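Local coordinates for protein acidocalcisomal pyrophosphatase (Trypanosoma brucei brucei, PDB 5C5V) that probably hydrolyses inorganic pyrophosphate to phosphate in a magnesium-dependent reaction and also contains an EF-hand region, at residues 162-167 with 186-191; 22-27 with 57-62; 238-243 with 262-267. All blocks are in the same frame, centred on the assembly; numbering follows the deposited sequence.

Interaction 1 of 3, residues 162-167 with 186-191; sequences TRAKFE and PRFYKH. With MG (magnesium ion), chain F; 2PN (imidodiphosphoric acid), chain C.
Lys-165 and Arg-187 run side by side into the pocket where imidodiphosphate, an analogue of pyrophosphate, and magnesium are bound. Lys-165 CG lies against one face of the Arg-187 guanidinium and also packs on the Tyr-189 ring, 3.6 Å from CE1. Arg-187 keeps CG anti to its backbone N (chi1 174°) and stays extended to NE, bringing NH1 within 2.9 Å of O1 and NH2 within 2.8 Å of O3 on one phosphoryl group of the ligand. Lys-165 NZ makes a salt bridge to Glu-167 OE2 at 2.8 Å through the anti lone pair of that oxygen, which also binds magnesium at 2.2 Å; the two ligand phosphoryl groups and three waters complete the metal shell. The anion probably offsets the nearness of the two basic side chains. The backbones meet in a single bridge between Ala-164 and Phe-188, with Lys-165 N bonded to Arg-187 O and Tyr-189 N to Arg-163 O. Away from the ligand the contact becomes looser: the exposed Phe-188 touches Ala-164 CB with its CE1 at 3.8 Å, and a water links Arg-163 NH1 to Tyr-189 O. Arg-163 is also salt-bridged to Asp-193, and its NH2 is hydrogen-bonded to His-191 O of the second subunit. Strand 177-182 packs against both segments, with Asp-180 salt-bridged to Arg-187, and Trp-292 of helix 285-295 meets Tyr-189 edge-to-face.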
loop_
_atom_site.group_PDB
_atom_site.type_symbol
_atom_site.label_atom_id
_atom_site.label_comp_id
_atom_site.label_asym_id
_atom_site.label_seq_id
_atom_site.Cartn_x
_atom_site.Cartn_y
_atom_site.Cartn_z
ATOM N N THR A 162 13.112 19.686 4.226
ATOM C CA THR A 162 14.324 20.479 4.400
ATOM C C THR A 162 14.148 21.840 3.741
ATOM O O THR A 162 13.152 22.074 3.054
ATOM C CB THR A 162 15.565 19.752 3.825
ATOM O OG1 THR A 162 15.500 19.709 2.391
ATOM C CG2 THR A 162 15.639 18.334 4.386
ATOM N N ARG A 163 15.108 22.738 3.947
ATOM C CA ARG A 163 14.987 24.074 3.377
ATOM C C ARG A 163 16.286 24.689 2.821
ATOM O O ARG A 163 16.279 25.845 2.391
ATOM C CB ARG A 163 14.398 25.013 4.421
ATOM C CG ARG A 163 15.286 25.249 5.623
ATOM C CD ARG A 163 14.594 26.206 6.595
ATOM N NE ARG A 163 13.414 25.602 7.210
ATOM C CZ ARG A 163 12.487 26.286 7.874
ATOM N NH1 ARG A 163 12.602 27.601 8.002
ATOM N NH2 ARG A 163 11.437 25.663 8.410
ATOM N N ALA A 164 17.382 23.932 2.808
ATOM C CA ALA A 164 18.593 24.374 2.096
ATOM C C ALA A 164 18.297 24.318 0.605
ATOM O O ALA A 164 17.922 23.270 0.094
ATOM C CB ALA A 164 19.796 23.515 2.442
ATOM N N LYS A 165 18.409 25.456 -0.073
ATOM C CA LYS A 165 17.998 25.544 -1.468
ATOM C C LYS A 165 19.124 25.140 -2.431
ATOM O O LYS A 165 19.779 25.983 -3.037
ATOM C CB LYS A 165 17.504 26.954 -1.783
ATOM C CG LYS A 165 16.292 27.006 -2.705
ATOM C CD LYS A 165 16.629 26.658 -4.140
ATOM C CE LYS A 165 15.408 26.745 -5.052
ATOM N NZ LYS A 165 15.719 26.354 -6.473
ATOM N N PHE A 166 19.340 23.836 -2.552
ATOM C CA PHE A 166 20.285 23.319 -3.514
ATOM C C PHE A 166 19.683 23.415 -4.915
ATOM O O PHE A 166 18.462 23.418 -5.065
ATOM C CB PHE A 166 20.660 21.887 -3.179
ATOM C CG PHE A 166 21.371 21.747 -1.868
ATOM C CD1 PHE A 166 20.747 21.152 -0.782
ATOM C CD2 PHE A 166 22.656 22.226 -1.715
ATOM C CE1 PHE A 166 21.404 21.023 0.423
ATOM C CE2 PHE A 166 23.325 22.095 -0.517
ATOM C CZ PHE A 166 22.697 21.502 0.563
ATOM N N GLU A 167 20.559 23.521 -5.913
ATOM C CA GLU A 167 20.214 23.728 -7.313
ATOM C C GLU A 167 21.311 23.119 -8.184
ATOM O O GLU A 167 22.490 23.171 -7.834
ATOM C CB GLU A 167 20.109 25.217 -7.660
ATOM C CG GLU A 167 18.810 25.906 -7.298
ATOM C CD GLU A 167 18.763 27.364 -7.776
ATOM O OE1 GLU A 167 19.735 27.818 -8.435
ATOM O OE2 GLU A 167 17.750 28.060 -7.483
ATOM N N PRO A 186 24.678 31.480 1.684
ATOM C CA PRO A 186 23.968 30.292 1.187
ATOM C C PRO A 186 22.467 30.358 1.521
ATOM O O PRO A 186 22.113 30.658 2.657
ATOM C CB PRO A 186 24.663 29.138 1.914
ATOM C CG PRO A 186 26.043 29.655 2.178
ATOM C CD PRO A 186 25.871 31.119 2.471
ATOM N N ARG A 187 21.609 30.105 0.535
ATOM C CA ARG A 187 20.174 30.352 0.670
ATOM C C ARG A 187 19.394 29.239 1.380
ATOM O O ARG A 187 19.484 28.062 1.023
ATOM C CB ARG A 187 19.579 30.602 -0.718
ATOM C CG ARG A 187 18.069 30.732 -0.788
ATOM C CD ARG A 187 17.621 30.819 -2.247
ATOM N NE ARG A 187 16.172 30.920 -2.406
ATOM C CZ ARG A 187 15.521 30.683 -3.544
ATOM N NH1 ARG A 187 16.178 30.298 -4.636
ATOM N NH2 ARG A 187 14.199 30.811 -3.588
ATOM N N PHE A 188 18.627 29.631 2.393
ATOM C CA PHE A 188 17.644 28.746 3.016
ATOM C C PHE A 188 16.275 29.363 2.834
ATOM O O PHE A 188 16.141 30.580 2.916
ATOM C CB PHE A 188 17.922 28.536 4.507
ATOM C CG PHE A 188 19.219 27.834 4.799
ATOM C CD1 PHE A 188 19.237 26.474 5.074
ATOM C CD2 PHE A 188 20.420 28.532 4.801
ATOM C CE1 PHE A 188 20.420 25.824 5.340
ATOM C CE2 PHE A 188 21.605 27.886 5.078
ATOM C CZ PHE A 188 21.604 26.531 5.346
ATOM N N TYR A 189 15.264 28.543 2.572
ATOM C CA TYR A 189 13.904 29.055 2.521
ATOM C C TYR A 189 13.548 29.734 3.835
ATOM O O TYR A 189 13.707 29.152 4.907
ATOM C CB TYR A 189 12.904 27.944 2.265
ATOM C CG TYR A 189 12.909 27.378 0.884
ATOM C CD1 TYR A 189 13.002 28.203 -0.228
ATOM C CD2 TYR A 189 12.788 26.009 0.685
ATOM C CE1 TYR A 189 12.986 27.675 -1.491
ATOM C CE2 TYR A 189 12.773 25.473 -0.573
ATOM C CZ TYR A 189 12.874 26.304 -1.657
ATOM O OH TYR A 189 12.846 25.766 -2.920
ATOM N N LYS A 190 13.056 30.959 3.752
ATOM C CA LYS A 190 12.630 31.660 4.948
ATOM C C LYS A 190 11.197 31.270 5.306
ATOM O O LYS A 190 10.848 31.171 6.486
ATOM C CB LYS A 190 12.747 33.164 4.741
ATOM C CG LYS A 190 12.514 33.978 5.975
ATOM C CD LYS A 190 12.814 35.438 5.683
ATOM C CE LYS A 190 12.325 36.350 6.792
ATOM N NZ LYS A 190 12.432 37.774 6.356
ATOM N N HIS A 191 10.389 31.004 4.284
ATOM C CA HIS A 191 8.966 30.729 4.457
ATOM C C HIS A 191 8.683 29.493 5.295
ATOM O O HIS A 191 7.724 29.457 6.061
ATOM C CB HIS A 191 8.300 30.573 3.091
ATOM C CG HIS A 191 6.834 30.273 3.156
ATOM N ND1 HIS A 191 5.941 31.061 3.852
ATOM C CD2 HIS A 191 6.103 29.276 2.597
ATOM C CE1 HIS A 191 4.723 30.558 3.728
ATOM N NE2 HIS A 191 4.794 29.485 2.961
HETATM MG MG MG F . 16.463 29.521 -8.547
HETATM P P1 2PN C . 13.428 29.570 -7.182
HETATM O O1 2PN C . 14.899 30.061 -7.184
HETATM O O2 2PN C . 12.634 30.408 -8.221
HETATM O O3 2PN C . 12.860 29.672 -5.739
HETATM N N1 2PN C . 13.397 27.983 -7.572
HETATM P P2 2PN C . 13.722 27.381 -9.061
HETATM O O4 2PN C . 15.114 27.895 -9.576
HETATM O O5 2PN C . 12.637 27.891 -9.990
HETATM O O6 2PN C . 13.727 25.917 -9.019
HETATM O O HOH W 1 14.972 29.522 7.408
HETATM O O HOH W 2 18.044 29.340 -10.096
HETATM O O HOH W 3 15.727 31.159 -9.658
HETATM O O HOH W 4 17.462 31.179 -7.889
#

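Interaction 2 of 3, residues 22-27 with 57-62; sequences GYLTPD and GHVTFE
The rings of Tyr-23 and His-58 stack face to face, their centroids 4.3 Å apart and their planes inclined by 24°. The overlap is offset: His-58 ND1 sits over the centre of the tyrosine ring, whereas Tyr-23 CD1 lies toward the rim of the imidazole. Both side chains run the same way, and their CB atoms already touch at 3.7 Å. Tyr-23 CG stands between its backbone N and carbonyl carbon (chi1 60°), a position that lays the phenol ring alongside the histidine. A second, apolar contact is made by the next residue of each segment, where Leu-24 CD1 meets Val-59 CG1 at 3.9 Å; these two side chains are buried, in contrast to the exposed imidazole.

Between the two contacts, Leu-24 N donates to Val-59 O at 3.0 Å, a bent bond (141°) whose donor stands above the carbonyl plane. CA-H...O contacts lie beside it, such as Thr-60 CA to Gly-22 O at 3.5 Å. Further out, each segment turns into a helix behind a threonine N-cap, Thr-25 OG1 accepting from Lys-28 N and Thr-60 OG1 from Lys-63 N. In a protein with an EF-hand region, two loops that each lead into a threonine-capped helix, joined by a short, weakly bonded pairing, are consistent with paired EF-hands. Helices 26-36 and 61-69 leave from its ends, and helix 3-14 packs against Leu-24 and Phe-61, its Phe-13 meeting the latter edge-to-face.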
loop_
_atom_site.group_PDB
_atom_site.type_symbol
_atom_site.label_atom_id
_atom_site.label_comp_id
_atom_site.label_asym_id
_atom_site.label_seq_id
_atom_site.Cartn_x
_atom_site.Cartn_y
_atom_site.Cartn_z
ATOM N N GLY A 22 35.299 -23.054 -9.604
ATOM C CA GLY A 22 36.502 -22.245 -9.560
ATOM C C GLY A 22 37.565 -22.702 -10.554
ATOM O O GLY A 22 38.606 -22.056 -10.696
ATOM N N TYR A 23 37.314 -23.805 -11.255
ATOM C CA TYR A 23 38.290 -24.324 -12.214
ATOM C C TYR A 23 37.622 -25.105 -13.347
ATOM O O TYR A 23 36.428 -25.398 -13.295
ATOM C CB TYR A 23 39.316 -25.211 -11.495
ATOM C CG TYR A 23 38.690 -26.393 -10.796
ATOM C CD1 TYR A 23 38.663 -27.645 -11.384
ATOM C CD2 TYR A 23 38.117 -26.246 -9.536
ATOM C CE1 TYR A 23 38.078 -28.724 -10.732
ATOM C CE2 TYR A 23 37.526 -27.309 -8.887
ATOM C CZ TYR A 23 37.506 -28.538 -9.486
ATOM O OH TYR A 23 36.916 -29.591 -8.822
ATOM N N LEU A 24 38.395 -25.435 -14.377
ATOM C CA LEU A 24 37.872 -26.212 -15.490
ATOM C C LEU A 24 38.195 -27.677 -15.291
ATOM O O LEU A 24 39.369 -28.038 -15.199
ATOM C CB LEU A 24 38.462 -25.741 -16.819
ATOM C CG LEU A 24 38.020 -24.373 -17.353
ATOM C CD1 LEU A 24 38.755 -24.051 -18.653
ATOM C CD2 LEU A 24 36.496 -24.211 -17.474
ATOM N N THR A 25 37.173 -28.525 -15.257
ATOM C CA THR A 25 37.396 -29.970 -15.242
ATOM C C THR A 25 38.038 -30.395 -16.568
ATOM O O THR A 25 38.063 -29.615 -17.516
ATOM C CB THR A 25 36.081 -30.743 -15.007
ATOM O OG1 THR A 25 35.201 -30.535 -16.118
ATOM C CG2 THR A 25 35.367 -30.232 -13.753
ATOM N N PRO A 26 38.592 -31.614 -16.634
ATOM C CA PRO A 26 39.194 -32.054 -17.897
ATOM C C PRO A 26 38.205 -32.006 -19.062
ATOM O O PRO A 26 38.565 -31.542 -20.144
ATOM C CB PRO A 26 39.642 -33.495 -17.598
ATOM C CG PRO A 26 39.871 -33.500 -16.121
ATOM C CD PRO A 26 38.813 -32.585 -15.549
ATOM N N ASP A 27 36.992 -32.501 -18.847
ATOM C CA ASP A 27 35.948 -32.466 -19.865
ATOM C C ASP A 27 35.675 -31.024 -20.300
ATOM O O ASP A 27 35.443 -30.740 -21.472
ATOM C CB ASP A 27 34.649 -33.085 -19.335
ATOM C CG ASP A 27 34.776 -34.576 -19.050
ATOM O OD1 ASP A 27 35.566 -35.263 -19.720
ATOM O OD2 ASP A 27 34.057 -35.061 -18.149
ATOM N N GLY A 57 48.261 -27.843 -12.573
ATOM C CA GLY A 57 47.192 -27.906 -11.595
ATOM C C GLY A 57 45.842 -27.539 -12.181
ATOM O O GLY A 57 45.594 -27.774 -13.364
ATOM N N HIS A 58 44.972 -26.960 -11.362
ATOM C CA HIS A 58 43.632 -26.623 -11.811
ATOM C C HIS A 58 43.625 -25.381 -12.683
ATOM O O HIS A 58 44.223 -24.359 -12.335
ATOM C CB HIS A 58 42.697 -26.399 -10.615
ATOM C CG HIS A 58 42.430 -27.631 -9.811
ATOM N ND1 HIS A 58 41.647 -27.622 -8.676
ATOM C CD2 HIS A 58 42.826 -28.913 -9.985
ATOM C CE1 HIS A 58 41.582 -28.845 -8.180
ATOM N NE2 HIS A 58 42.284 -29.648 -8.957
ATOM N N VAL A 59 42.924 -25.458 -13.807
ATOM C CA VAL A 59 42.775 -24.297 -14.669
ATOM C C VAL A 59 41.779 -23.323 -14.057
ATOM O O VAL A 59 40.596 -23.332 -14.396
ATOM C CB VAL A 59 42.319 -24.696 -16.076
ATOM C CG1 VAL A 59 42.209 -23.475 -16.956
ATOM C CG2 VAL A 59 43.293 -25.694 -16.674
ATOM N N THR A 60 42.263 -22.481 -13.150
ATOM C CA THR A 60 41.440 -21.427 -12.571
ATOM C C THR A 60 41.155 -20.392 -13.648
ATOM O O THR A 60 41.753 -20.442 -14.713
ATOM C CB THR A 60 42.142 -20.759 -11.374
ATOM O OG1 THR A 60 43.325 -20.079 -11.830
ATOM C CG2 THR A 60 42.536 -21.820 -10.348
ATOM N N PHE A 61 40.249 -19.456 -13.397
ATOM C CA PHE A 61 40.015 -18.438 -14.410
ATOM C C PHE A 61 41.295 -17.636 -14.605
ATOM O O PHE A 61 41.658 -17.268 -15.731
ATOM C CB PHE A 61 38.873 -17.491 -14.055
ATOM C CG PHE A 61 38.828 -16.279 -14.939
ATOM C CD1 PHE A 61 38.613 -16.418 -16.302
ATOM C CD2 PHE A 61 39.032 -15.011 -14.426
ATOM C CE1 PHE A 61 38.592 -15.314 -17.139
ATOM C CE2 PHE A 61 39.011 -13.901 -15.258
ATOM C CZ PHE A 61 38.789 -14.055 -16.618
ATOM N N GLU A 62 41.967 -17.367 -13.490
ATOM C CA GLU A 62 43.151 -16.519 -13.495
ATOM C C GLU A 62 44.249 -17.116 -14.369
ATOM O O GLU A 62 44.944 -16.393 -15.065
ATOM C CB GLU A 62 43.659 -16.298 -12.067
ATOM C CG GLU A 62 44.368 -14.962 -11.851
ATOM C CD GLU A 62 43.514 -13.757 -12.229
ATOM O OE1 GLU A 62 42.326 -13.715 -11.846
ATOM O OE2 GLU A 62 44.037 -12.835 -12.902
#

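Interaction 3 of 3, residues 238-243 with 262-267; sequences VSAVKV and ISHNDP
The imidazole of His-264 presents its edge to the backbone of strand 238-251, with Ala-240 C and Val-241 N near the ring plane. Its CD2 comes within 3.2 Å of Val-241 C, and NE2 lies 3.5 Å from Lys-242 CB, approached obliquely. The lysine chain crosses the histidine at about a right angle; it leaves with CG anti to the backbone N (chi1 173°) and bends at chi3 (94°), carrying NZ to Cys-269 O. His-264 NE2 is hydrogen-bonded to Asn-150 O, which, with the edge contacts, would limit ring rotation.

Three nearly straight backbone bonds hold the antiparallel pairing. Lys-242 and Ile-262 form a hydrogen-bonded pair, Lys-242 N to Ile-262 O at 2.8 Å and Ile-262 N to Lys-242 O at 2.9 Å. His-264 N adds a bond of 3.0 Å to Ala-240 O, just where the second strand ends. There a type I turn runs from Ser-263 to Asp-266, and Ser-263 OG accepts from Asn-265 N in an ST turn. Main-chain polar groups are thus paired across the open end of the hairpin, away from its turn, and because a carbonyl only accepts, the Asn-150 bond implies a proton on NE2.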
loop_
_atom_site.group_PDB
_atom_site.type_symbol
_atom_site.label_atom_id
_atom_site.label_comp_id
_atom_site.label_asym_id
_atom_site.label_seq_id
_atom_site.Cartn_x
_atom_site.Cartn_y
_atom_site.Cartn_z
ATOM N N VAL A 238 18.695 10.443 -7.642
ATOM C CA VAL A 238 17.940 10.383 -8.887
ATOM C C VAL A 238 17.043 9.161 -8.874
ATOM O O VAL A 238 17.501 8.062 -8.590
ATOM C CB VAL A 238 18.883 10.311 -10.128
ATOM C CG1 VAL A 238 18.072 10.320 -11.417
ATOM C CG2 VAL A 238 19.902 11.457 -10.108
ATOM N N SER A 239 15.766 9.321 -9.186
ATOM C CA SER A 239 14.909 8.150 -9.176
ATOM C C SER A 239 13.765 8.277 -10.158
ATOM O O SER A 239 13.413 9.371 -10.586
ATOM C CB SER A 239 14.370 7.898 -7.776
ATOM O OG SER A 239 13.676 9.045 -7.316
ATOM N N ALA A 240 13.203 7.133 -10.517
ATOM C CA ALA A 240 12.197 7.077 -11.556
ATOM C C ALA A 240 10.859 7.552 -11.026
ATOM O O ALA A 240 10.402 7.112 -9.965
ATOM C CB ALA A 240 12.088 5.656 -12.107
ATOM N N VAL A 241 10.235 8.472 -11.751
ATOM C CA VAL A 241 8.951 8.996 -11.313
ATOM C C VAL A 241 7.925 8.955 -12.424
ATOM O O VAL A 241 8.254 8.844 -13.608
ATOM C CB VAL A 241 9.046 10.455 -10.796
ATOM C CG1 VAL A 241 10.067 10.572 -9.681
ATOM C CG2 VAL A 241 9.332 11.423 -11.936
ATOM N N LYS A 242 6.672 9.042 -12.009
ATOM C CA LYS A 242 5.522 9.103 -12.893
ATOM C C LYS A 242 4.920 10.495 -12.834
ATOM O O LYS A 242 4.603 10.988 -11.763
ATOM C CB LYS A 242 4.484 8.055 -12.490
ATOM C CG LYS A 242 3.188 8.161 -13.252
ATOM C CD LYS A 242 2.424 6.852 -13.235
ATOM C CE LYS A 242 1.417 6.803 -12.119
ATOM N NZ LYS A 242 0.571 5.572 -12.277
ATOM N N VAL A 243 4.764 11.125 -13.988
ATOM C CA VAL A 243 4.220 12.472 -14.076
ATOM C C VAL A 243 2.689 12.463 -13.995
ATOM O O VAL A 243 2.039 11.690 -14.697
ATOM C CB VAL A 243 4.670 13.141 -15.387
ATOM C CG1 VAL A 243 3.769 14.320 -15.741
ATOM C CG2 VAL A 243 6.140 13.536 -15.304
ATOM N N ILE A 262 5.106 11.486 -8.976
ATOM C CA ILE A 262 5.277 10.591 -7.842
ATOM C C ILE A 262 6.206 9.437 -8.172
ATOM O O ILE A 262 6.154 8.872 -9.260
ATOM C CB ILE A 262 3.931 10.022 -7.340
ATOM C CG1 ILE A 262 4.162 9.190 -6.075
ATOM C CG2 ILE A 262 3.237 9.206 -8.421
ATOM C CD1 ILE A 262 2.894 8.781 -5.388
ATOM N N SER A 263 7.052 9.107 -7.206
ATOM C CA SER A 263 7.998 8.014 -7.322
ATOM C C SER A 263 7.347 6.693 -7.708
ATOM O O SER A 263 6.351 6.280 -7.118
ATOM C CB SER A 263 8.746 7.839 -5.997
ATOM O OG SER A 263 9.433 6.598 -5.984
ATOM N N HIS A 264 7.930 6.013 -8.679
ATOM C CA HIS A 264 7.449 4.702 -9.073
ATOM C C HIS A 264 7.656 3.683 -7.958
ATOM O O HIS A 264 7.198 2.559 -8.066
ATOM C CB HIS A 264 8.156 4.234 -10.351
ATOM C CG HIS A 264 7.495 4.693 -11.613
ATOM N ND1 HIS A 264 6.376 4.077 -12.136
ATOM C CD2 HIS A 264 7.787 5.713 -12.453
ATOM C CE1 HIS A 264 6.017 4.691 -13.249
ATOM N NE2 HIS A 264 6.855 5.689 -13.463
ATOM N N ASN A 265 8.351 4.079 -6.892
ATOM C CA ASN A 265 8.558 3.215 -5.729
ATOM C C ASN A 265 7.600 3.450 -4.568
ATOM O O ASN A 265 7.641 2.722 -3.573
ATOM C CB ASN A 265 9.983 3.365 -5.218
ATOM C CG ASN A 265 10.932 2.523 -5.985
ATOM O OD1 ASN A 265 10.549 1.448 -6.469
ATOM N ND2 ASN A 265 12.177 2.999 -6.153
ATOM N N ASP A 266 6.760 4.470 -4.679
ATOM C CA ASP A 266 5.779 4.743 -3.640
ATOM C C ASP A 266 4.669 3.692 -3.691
ATOM O O ASP A 266 4.275 3.245 -4.774
ATOM C CB ASP A 266 5.184 6.151 -3.777
ATOM C CG ASP A 266 4.467 6.612 -2.507
ATOM O OD1 ASP A 266 5.112 7.262 -1.652
ATOM O OD2 ASP A 266 3.252 6.341 -2.352
ATOM N N PRO A 267 4.174 3.291 -2.506
ATOM C CA PRO A 267 3.105 2.294 -2.323
ATOM C C PRO A 267 1.808 2.652 -3.036
ATOM O O PRO A 267 1.052 1.746 -3.376
ATOM C CB PRO A 267 2.904 2.268 -0.799
ATOM C CG PRO A 267 4.253 2.660 -0.252
ATOM C CD PRO A 267 4.763 3.708 -1.221
#

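In the fold
Interactions 1 and 3 belong to the pyrophosphatase family region, their centres about 23 Å apart, whereas the centre of interaction 2 lies about 59 Å from that of interaction 1, on the opposite side of the chain's centre. Residues 238-243 with 262-267 are nearest the chain's centre and join two strands of the main sheet chiefly through backbone bonds. The active-site contact, 162-167 with 186-191, has a single bridge and relies on charged side chains, metal and ligand, with a more exposed outer part. In the outlying helical region, 22-27 with 57-62 has one bent backbone bond and depends largely on ring stacking and aliphatic packing. None of the three touches another.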